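Local coordinates for Cif-like 1 (Burkholderia cenocepacia, PDB 7JQY), which probably hydrolyses epoxides as a Cif-like enzyme of the alpha/beta hydrolase fold and assembles as an octamer, at residues P149-T153 / R154-E158. The protein carries 1 engineered substitution. Residues are numbered along the deposited sequence; the frame is centred on the assembly and turned at random.
Sequences PVPGT and RIWDE
Trp156 lies back over Pro151 where a type II beta turn, Val150 to Thr153, ends at Thr153, the N-cap of helix 154-161, in the loop that follows strand 140-146 of the alpha/beta hydrolase fold. CG is anti to the backbone N (chi1 172°), which swings the indole back over the turn, onto Pro151. Trp156 CB sits 3.2 Å from Val150 O. Beyond it, CG and CD2 pass over Pro151 CA, whose C-H makes a CH-pi contact with the five-membered ring, 3.5 Å from the centroid and 13° off the normal. CE2 meets Pro151 CB, CZ2 and CH2 meet Pro151 CG at 3.8 Å, and CE3 brings the ring edge to Pro149 O. NE1 is hydrogen-bonded to Glu235 of helix 231-241, and Phe231 meets the indole edge-to-face, so the side chain joins the turn to that helix. Thr153 OG1 ties turn to helix: it donates to Val150 O, nearly in line with the carbonyl, and accepts the capping bond from Trp156 N (3.2 Å). At Gly152 the backbone (phi 96°) would jam a CB against Pro151 O, which calls for glycine. Asp157 N bonds Thr153 O at 2.9 Å.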
loop_
_atom_site.group_PDB
_atom_site.type_symbol
_atom_site.label_atom_id
_atom_site.label_comp_id
_atom_site.label_asym_id
_atom_site.label_seq_id
_atom_site.Cartn_x
_atom_site.Cartn_y
_atom_site.Cartn_z
ATOM N N PRO B 149 26.368 -27.475 8.863
ATOM C CA PRO B 149 27.237 -28.305 8.018
ATOM C C PRO B 149 27.474 -27.668 6.657
ATOM O O PRO B 149 26.639 -26.922 6.142
ATOM C CB PRO B 149 26.442 -29.603 7.868
ATOM C CG PRO B 149 25.001 -29.142 7.971
ATOM C CD PRO B 149 25.014 -28.049 9.005
ATOM N N VAL B 150 28.611 -28.005 6.051
ATOM C CA VAL B 150 28.961 -27.428 4.752
ATOM C C VAL B 150 28.532 -28.391 3.654
ATOM O O VAL B 150 28.390 -29.597 3.907
ATOM C CB VAL B 150 30.458 -27.082 4.650
ATOM C CG1 VAL B 150 30.908 -26.271 5.852
ATOM C CG2 VAL B 150 31.307 -28.322 4.485
ATOM N N PRO B 151 28.275 -27.910 2.441
ATOM C CA PRO B 151 27.895 -28.819 1.355
ATOM C C PRO B 151 28.973 -29.863 1.081
ATOM O O PRO B 151 30.165 -29.638 1.301
ATOM C CB PRO B 151 27.708 -27.887 0.155
ATOM C CG PRO B 151 27.444 -26.525 0.761
ATOM C CD PRO B 151 28.229 -26.491 2.034
ATOM N N GLY B 152 28.529 -31.024 0.594
ATOM C CA GLY B 152 29.393 -32.132 0.276
ATOM C C GLY B 152 29.508 -33.170 1.374
ATOM O O GLY B 152 29.802 -34.334 1.079
ATOM N N THR B 153 29.285 -32.783 2.626
ATOM C CA THR B 153 29.366 -33.755 3.701
ATOM C C THR B 153 28.103 -34.616 3.720
ATOM O O THR B 153 27.073 -34.259 3.147
ATOM C CB THR B 153 29.565 -33.051 5.050
ATOM O OG1 THR B 153 28.426 -32.232 5.355
ATOM C CG2 THR B 153 30.813 -32.189 5.007
ATOM N N ARG B 154 28.178 -35.758 4.412
ATOM C CA ARG B 154 26.986 -36.601 4.459
ATOM C C ARG B 154 25.960 -36.033 5.423
ATOM O O ARG B 154 24.757 -36.194 5.198
ATOM C CB ARG B 154 27.330 -38.049 4.813
ATOM C CG ARG B 154 28.382 -38.252 5.877
ATOM C CD ARG B 154 29.041 -39.610 5.684
ATOM N NE ARG B 154 29.391 -40.238 6.952
ATOM C CZ ARG B 154 28.567 -41.014 7.650
ATOM N NH1 ARG B 154 28.971 -41.552 8.795
ATOM N NH2 ARG B 154 27.338 -41.250 7.209
ATOM N N ILE B 155 26.403 -35.279 6.430
ATOM C CA ILE B 155 25.448 -34.546 7.254
ATOM C C ILE B 155 24.648 -33.590 6.383
ATOM O O ILE B 155 23.429 -33.449 6.543
ATOM C CB ILE B 155 26.178 -33.791 8.382
ATOM C CG1 ILE B 155 27.037 -34.746 9.208
ATOM C CG2 ILE B 155 25.188 -33.051 9.263
ATOM C CD1 ILE B 155 26.230 -35.708 10.091
ATOM N N TRP B 156 25.315 -32.949 5.421
ATOM C CA TRP B 156 24.613 -32.084 4.478
ATOM C C TRP B 156 23.687 -32.894 3.576
ATOM O O TRP B 156 22.526 -32.522 3.361
ATOM C CB TRP B 156 25.632 -31.286 3.653
ATOM C CG TRP B 156 25.044 -30.502 2.518
ATOM C CD1 TRP B 156 24.777 -30.953 1.257
ATOM C CD2 TRP B 156 24.677 -29.114 2.533
ATOM N NE1 TRP B 156 24.256 -29.939 0.488
ATOM C CE2 TRP B 156 24.184 -28.798 1.247
ATOM C CE3 TRP B 156 24.717 -28.110 3.506
ATOM C CZ2 TRP B 156 23.729 -27.517 0.914
ATOM C CZ3 TRP B 156 24.266 -26.838 3.171
ATOM C CH2 TRP B 156 23.779 -26.554 1.888
ATOM N N ASP B 157 24.189 -34.007 3.035
ATOM C CA ASP B 157 23.390 -34.792 2.095
ATOM C C ASP B 157 22.233 -35.499 2.783
ATOM O O ASP B 157 21.192 -35.725 2.154
ATOM C CB ASP B 157 24.273 -35.797 1.352
ATOM C CG ASP B 157 25.186 -35.119 0.331
ATOM O OD1 ASP B 157 26.406 -35.378 0.354
ATOM O OD2 ASP B 157 24.685 -34.309 -0.483
ATOM N N GLU B 158 22.366 -35.808 4.073
ATOM C CA GLU B 158 21.277 -36.498 4.754
ATOM C C GLU B 158 20.148 -35.546 5.124
ATOM O O GLU B 158 18.978 -35.943 5.092
ATOM C CB GLU B 158 21.792 -37.187 6.020
ATOM C CG GLU B 158 22.721 -38.374 5.781
ATOM C CD GLU B 158 23.481 -38.783 7.039
ATOM O OE1 GLU B 158 24.277 -39.745 6.970
ATOM O OE2 GLU B 158 23.280 -38.147 8.095
HETATM O O HOH W 1 26.297 -32.600 -1.223
#